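Local coordinates for protein UspA1 (Moraxella catarrhalis, PDB 3NTN) that probably mediates adhesion to host cells as a trimeric autotransporter of the outer membrane, with fibronectin and CEACAM1 among its binding partners, at residues B[1-6]-B[18-23]; B[50-55]-B[64-69]. All blocks are in the same frame, centred on the assembly; numbering follows the deposited sequence.

Overall arrangement
Both interactions join successive coils of the same trimeric beta-roll head, whose strands run parallel from coil to coil. Interaction 1 lies at the N-terminal end, interaction 2 further along the chain, their centres about 16 Å apart and their nearest atoms about 7 Å. Residues 1-6 meet 18-23 mostly at the surface, through one backbone hydrogen bond, a single bridge and aliphatic contacts. Residues 50-55 and 64-69 are better buried: two type II turns stack there and four hydrogen bonds join the segments, and the register ends in Phe55 and Val69, which face the trimer interior. The buried surface rises accordingly, from 367 to 469 Å².

Interaction 1 (B[1-6]-B[18-23]); sequences YNEATI and QAKGRN
The edge of the beta-roll, where the first residues of the chain lie along the next coil, is built by Glu3 and Ala4 against Gln18 and Ala19. The touching parts run almost parallel, end to end, and Glu3 forms a single backbone bridge with Gln18. One hydrogen bond fixes this register: Ala19 N donates a hydrogen bond to Glu3 O over 2.7 Å, with an angle of 164° at the hydrogen. The same carbonyl oxygen also receives a CA-H...O contact from Gln18 CA at 3.6 Å.

Beside the bridge, the Glu3 and Gln18 side chains lie alongside one another and point the same way. Their aliphatic roots touch, Glu3 CB to Gln18 CG at 3.6 Å. With its CG swung opposite the backbone nitrogen (chi1 -166°) and the chain extended beyond, Glu3 carries its carboxylate next to the Gln18 amide, the two planes turned 77° apart, nearly perpendicular. Glu3 OE2 reaches as far as the CE methylene of Lys20, at 3.7 Å, while the ammonium nitrogen Lys20 NZ remains 4.8 Å from OE2. The opposite charges may attract across that gap, but no salt bridge forms. Lys20 NZ has a long, weak ion pair with Glu33.

Further along, Ala4 CB meets Ala19 CB at 4.5 Å, and Ile6 lays its CG2 branch against the Arg22 backbone, 4.0 Å from Arg22 N.

Ala4 and Ala19 both pack on Val11 of strand 10-11. Strand 18-19 is an outermost strand of its three-stranded parallel sheet within the chain; Gln18 passes the backbone pairing on to Asn32 and Ala34, next to and in strand 33-34.

Interaction 2 (B[50-55]-B[64-69]); sequences TGKGSF and NADNAV
Thr50 and Asn64 begin a ladder of contacts between two stacked turns of the YadA-type head, Gly51 to Ser54 over Ala65 to Ala68, both type II. Asn64 OD1 accepts Thr50 N at 3.0 Å along an almost straight N-H (173°), although the donor sits above the amide plane. At the other end of this amide, Asn64 ND2 is taken by Gln48.

Lys52 is gripped twice. Its N donates to Asp66 OD2, which it meets from above the carboxylate plane. Its O accepts Asn67 N at 2.7 Å, nearly in line with the carbonyl. The Lys52 and Asp66 side chains run alongside and point the same way, with Lys52 CG 3.3 Å from Asp66 OD2. Bending at chi4 brings Lys52 NZ back to 3.9 Å from that oxygen, a long salt bridge, so OD2 faces both the amide and the ammonium group.

Gly51 O is satisfied within its own turn: Ser54 OG donates to it at 2.8 Å, the hydroxyl held between backbone N and carbonyl carbon (chi1 64°), and Ser54 N adds a weak bond. Ala65 O accepts Ala68 N and a CA-H...O contact from Gly51 CA. Two waters lie within hydrogen-bonding reach of Gly53 O; one is also within reach of Asn67 OD1, the other weakly bonded to Ala68 O. The stronger bond to Ala68 O comes from Phe55 N, at 3.0 Å.

That bond leads into strands 55-57 and 69-71, where Phe55 pairs in parallel with Val69. Phe55 meets Phe55 of the third subunit and Ala57 of the second, and Val69 packs on Leu71 of the second. Asn67 bonds Asn81 of the next coil and Asn73 of the second subunit, tying the stacked turns into the trimer.

Interaction 1 (B[1-6]-B[18-23])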
loop_
_atom_site.group_PDB
_atom_site.type_symbol
_atom_site.label_atom_id
_atom_site.label_comp_id
_atom_site.label_asym_id
_atom_site.label_seq_id
_atom_site.Cartn_x
_atom_site.Cartn_y
_atom_site.Cartn_z
ATOM N N TYR B 1 -31.882 -26.946 11.162
ATOM C CA TYR B 1 -32.856 -26.074 11.896
ATOM C C TYR B 1 -32.820 -24.640 11.347
ATOM O O TYR B 1 -32.323 -23.692 11.981
ATOM C CB TYR B 1 -32.625 -26.144 13.414
ATOM C CG TYR B 1 -33.076 -27.459 13.992
ATOM C CD1 TYR B 1 -34.326 -27.581 14.593
ATOM C CD2 TYR B 1 -32.269 -28.604 13.903
ATOM C CE1 TYR B 1 -34.760 -28.801 15.124
ATOM C CE2 TYR B 1 -32.699 -29.841 14.426
ATOM C CZ TYR B 1 -33.946 -29.926 15.043
ATOM O OH TYR B 1 -34.392 -31.128 15.565
ATOM N N ASN B 2 -33.362 -24.508 10.143
ATOM C CA ASN B 2 -33.194 -23.303 9.344
ATOM C C ASN B 2 -34.406 -22.367 9.370
ATOM O O ASN B 2 -35.523 -22.792 9.704
ATOM C CB ASN B 2 -32.761 -23.694 7.930
ATOM C CG ASN B 2 -31.408 -24.420 7.925
ATOM O OD1 ASN B 2 -30.451 -23.979 8.564
ATOM N ND2 ASN B 2 -31.332 -25.533 7.203
ATOM N N GLU B 3 -34.180 -21.095 9.046
ATOM C CA GLU B 3 -35.201 -20.081 9.250
ATOM C C GLU B 3 -35.203 -19.016 8.153
ATOM O O GLU B 3 -34.344 -18.128 8.132
ATOM C CB GLU B 3 -35.051 -19.454 10.643
ATOM C CG GLU B 3 -36.249 -18.626 11.104
ATOM C CD GLU B 3 -36.162 -18.233 12.568
ATOM O OE1 GLU B 3 -35.903 -19.117 13.411
ATOM O OE2 GLU B 3 -36.360 -17.039 12.875
ATOM N N ALA B 4 -36.186 -19.112 7.254
ATOM C CA ALA B 4 -36.348 -18.149 6.165
ATOM C C ALA B 4 -37.823 -17.741 5.897
ATOM O O ALA B 4 -38.433 -18.171 4.905
ATOM C CB ALA B 4 -35.676 -18.679 4.894
ATOM N N THR B 5 -38.370 -16.889 6.769
ATOM C CA THR B 5 -39.778 -16.448 6.665
ATOM C C THR B 5 -39.981 -15.183 5.821
ATOM O O THR B 5 -40.904 -15.119 5.015
ATOM C CB THR B 5 -40.458 -16.232 8.070
ATOM O OG1 THR B 5 -39.592 -15.462 8.922
ATOM C CG2 THR B 5 -40.822 -17.573 8.745
ATOM N N ILE B 6 -39.103 -14.195 6.004
ATOM C CA ILE B 6 -39.247 -12.840 5.421
ATOM C C ILE B 6 -39.241 -12.822 3.893
ATOM O O ILE B 6 -38.831 -13.790 3.249
ATOM C CB ILE B 6 -38.135 -11.876 5.919
ATOM C CG1 ILE B 6 -37.409 -12.468 7.133
ATOM C CG2 ILE B 6 -38.696 -10.466 6.163
ATOM C CD1 ILE B 6 -38.230 -12.586 8.443
ATOM N N GLN B 18 -30.036 -18.878 9.704
ATOM C CA GLN B 18 -31.197 -18.027 9.786
ATOM C C GLN B 18 -31.039 -16.915 8.779
ATOM O O GLN B 18 -30.036 -16.245 8.775
ATOM C CB GLN B 18 -31.346 -17.450 11.213
ATOM C CG GLN B 18 -31.984 -18.412 12.241
ATOM C CD GLN B 18 -31.702 -18.006 13.706
ATOM O OE1 GLN B 18 -32.629 -17.778 14.507
ATOM N NE2 GLN B 18 -30.410 -17.922 14.057
ATOM N N ALA B 19 -32.022 -16.714 7.913
ATOM C CA ALA B 19 -32.000 -15.578 7.000
ATOM C C ALA B 19 -33.173 -14.691 7.419
ATOM O O ALA B 19 -34.225 -14.706 6.806
ATOM C CB ALA B 19 -32.127 -16.040 5.591
ATOM N N LYS B 20 -32.997 -13.952 8.504
ATOM C CA LYS B 20 -34.081 -13.134 9.081
ATOM C C LYS B 20 -34.295 -11.798 8.351
ATOM O O LYS B 20 -35.348 -11.199 8.488
ATOM C CB LYS B 20 -33.828 -12.868 10.567
ATOM C CG LYS B 20 -33.717 -14.133 11.412
ATOM C CD LYS B 20 -33.075 -13.861 12.764
ATOM C CE LYS B 20 -33.812 -14.606 13.878
ATOM N NZ LYS B 20 -33.211 -14.366 15.228
ATOM N N GLY B 21 -33.293 -11.314 7.619
ATOM C CA GLY B 21 -33.406 -9.999 6.956
ATOM C C GLY B 21 -34.176 -10.146 5.666
ATOM O O GLY B 21 -34.063 -11.187 4.996
ATOM N N ARG B 22 -34.994 -9.142 5.323
ATOM C CA ARG B 22 -35.578 -9.057 3.976
ATOM C C ARG B 22 -34.501 -9.200 2.886
ATOM O O ARG B 22 -33.462 -8.555 2.980
ATOM C CB ARG B 22 -36.292 -7.716 3.819
ATOM C CG ARG B 22 -37.305 -7.681 2.688
ATOM C CD ARG B 22 -38.361 -6.546 2.828
ATOM N NE ARG B 22 -37.814 -5.228 3.223
ATOM C CZ ARG B 22 -37.112 -4.426 2.431
ATOM N NH1 ARG B 22 -36.851 -4.784 1.171
ATOM N NH2 ARG B 22 -36.663 -3.265 2.899
ATOM N N ASN B 23 -34.772 -10.011 1.851
ATOM C CA ASN B 23 -33.812 -10.377 0.775
ATOM C C ASN B 23 -32.478 -10.965 1.265
ATOM O O ASN B 23 -31.478 -10.974 0.501
ATOM C CB ASN B 23 -33.431 -9.179 -0.122
ATOM C CG ASN B 23 -34.612 -8.368 -0.611
ATOM O OD1 ASN B 23 -35.614 -8.900 -1.117
ATOM N ND2 ASN B 23 -34.485 -7.048 -0.500
#

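Interaction 2 (B[50-55]-B[64-69])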
loop_
_atom_site.group_PDB
_atom_site.type_symbol
_atom_site.label_atom_id
_atom_site.label_comp_id
_atom_site.label_asym_id
_atom_site.label_seq_id
_atom_site.Cartn_x
_atom_site.Cartn_y
_atom_site.Cartn_z
ATOM N N THR B 50 -25.443 -8.459 10.305
ATOM C CA THR B 50 -26.505 -7.539 10.664
ATOM C C THR B 50 -26.590 -6.278 9.780
ATOM O O THR B 50 -27.593 -5.576 9.829
ATOM C CB THR B 50 -26.433 -7.136 12.124
ATOM O OG1 THR B 50 -25.260 -6.327 12.319
ATOM C CG2 THR B 50 -26.397 -8.411 13.077
ATOM N N GLY B 51 -25.593 -5.974 8.962
ATOM C CA GLY B 51 -25.719 -4.755 8.195
ATOM C C GLY B 51 -26.498 -4.836 6.897
ATOM O O GLY B 51 -26.503 -5.904 6.223
ATOM N N LYS B 52 -27.121 -3.714 6.501
ATOM C CA LYS B 52 -27.672 -3.661 5.124
ATOM C C LYS B 52 -26.583 -3.926 4.050
ATOM O O LYS B 52 -25.541 -3.295 4.084
ATOM C CB LYS B 52 -28.488 -2.388 4.814
ATOM C CG LYS B 52 -29.265 -1.846 5.986
ATOM C CD LYS B 52 -30.423 -0.964 5.537
ATOM C CE LYS B 52 -30.880 0.016 6.613
ATOM N NZ LYS B 52 -30.424 -0.325 8.006
ATOM N N GLY B 53 -26.823 -4.910 3.166
ATOM C CA GLY B 53 -26.005 -5.163 2.000
ATOM C C GLY B 53 -24.645 -5.750 2.359
ATOM O O GLY B 53 -23.691 -5.688 1.560
ATOM N N SER B 54 -24.569 -6.332 3.547
ATOM C CA SER B 54 -23.355 -6.873 4.060
ATOM C C SER B 54 -23.032 -8.291 3.534
ATOM O O SER B 54 -23.839 -8.971 2.914
ATOM C CB SER B 54 -23.380 -6.877 5.601
ATOM O OG SER B 54 -24.400 -7.745 6.087
ATOM N N PHE B 55 -21.812 -8.720 3.759
ATOM C CA PHE B 55 -21.368 -9.953 3.221
ATOM C C PHE B 55 -20.330 -10.534 4.165
ATOM O O PHE B 55 -19.400 -9.849 4.541
ATOM C CB PHE B 55 -20.778 -9.754 1.821
ATOM C CG PHE B 55 -20.203 -11.012 1.242
ATOM C CD1 PHE B 55 -21.012 -11.938 0.598
ATOM C CD2 PHE B 55 -18.839 -11.304 1.404
ATOM C CE1 PHE B 55 -20.456 -13.194 0.057
ATOM C CE2 PHE B 55 -18.272 -12.511 0.886
ATOM C CZ PHE B 55 -19.094 -13.460 0.208
ATOM N N ASN B 64 -21.396 -6.512 10.427
ATOM C CA ASN B 64 -22.456 -5.892 11.227
ATOM C C ASN B 64 -22.531 -4.378 11.146
ATOM O O ASN B 64 -22.686 -3.704 12.146
ATOM C CB ASN B 64 -22.389 -6.337 12.701
ATOM C CG ASN B 64 -22.727 -7.824 12.894
ATOM O OD1 ASN B 64 -22.970 -8.554 11.928
ATOM N ND2 ASN B 64 -22.713 -8.284 14.162
ATOM N N ALA B 65 -22.420 -3.838 9.936
ATOM C CA ALA B 65 -22.756 -2.412 9.680
ATOM C C ALA B 65 -23.009 -2.328 8.203
ATOM O O ALA B 65 -22.658 -3.287 7.404
ATOM C CB ALA B 65 -21.633 -1.518 10.062
ATOM N N ASP B 66 -23.593 -1.217 7.779
ATOM C CA ASP B 66 -24.026 -1.173 6.415
ATOM C C ASP B 66 -22.839 -1.418 5.469
ATOM O O ASP B 66 -21.761 -0.898 5.684
ATOM C CB ASP B 66 -24.782 0.112 6.112
ATOM C CG ASP B 66 -26.085 0.236 6.929
ATOM O OD1 ASP B 66 -26.629 1.363 6.944
ATOM O OD2 ASP B 66 -26.559 -0.782 7.532
ATOM N N ASN B 67 -23.064 -2.261 4.453
ATOM C CA ASN B 67 -22.069 -2.550 3.376
ATOM C C ASN B 67 -20.754 -3.190 3.843
ATOM O O ASN B 67 -19.810 -3.306 3.075
ATOM C CB ASN B 67 -21.798 -1.333 2.469
ATOM C CG ASN B 67 -23.068 -0.571 2.129
ATOM O OD1 ASN B 67 -24.083 -1.160 1.696
ATOM N ND2 ASN B 67 -23.031 0.748 2.322
ATOM N N ALA B 68 -20.730 -3.655 5.085
ATOM C CA ALA B 68 -19.578 -4.373 5.646
ATOM C C ALA B 68 -19.234 -5.578 4.808
ATOM O O ALA B 68 -20.105 -6.279 4.341
ATOM C CB ALA B 68 -19.854 -4.793 7.143
ATOM N N VAL B 69 -17.936 -5.816 4.638
ATOM C CA VAL B 69 -17.426 -7.025 3.996
ATOM C C VAL B 69 -16.480 -7.614 5.024
ATOM O O VAL B 69 -15.546 -6.930 5.497
ATOM C CB VAL B 69 -16.681 -6.711 2.658
ATOM C CG1 VAL B 69 -15.954 -7.962 2.107
ATOM C CG2 VAL B 69 -17.627 -6.149 1.651
HETATM O O HOH W 1 -23.839 -3.467 -0.041
HETATM O O HOH W 2 -21.109 -5.952 1.084
#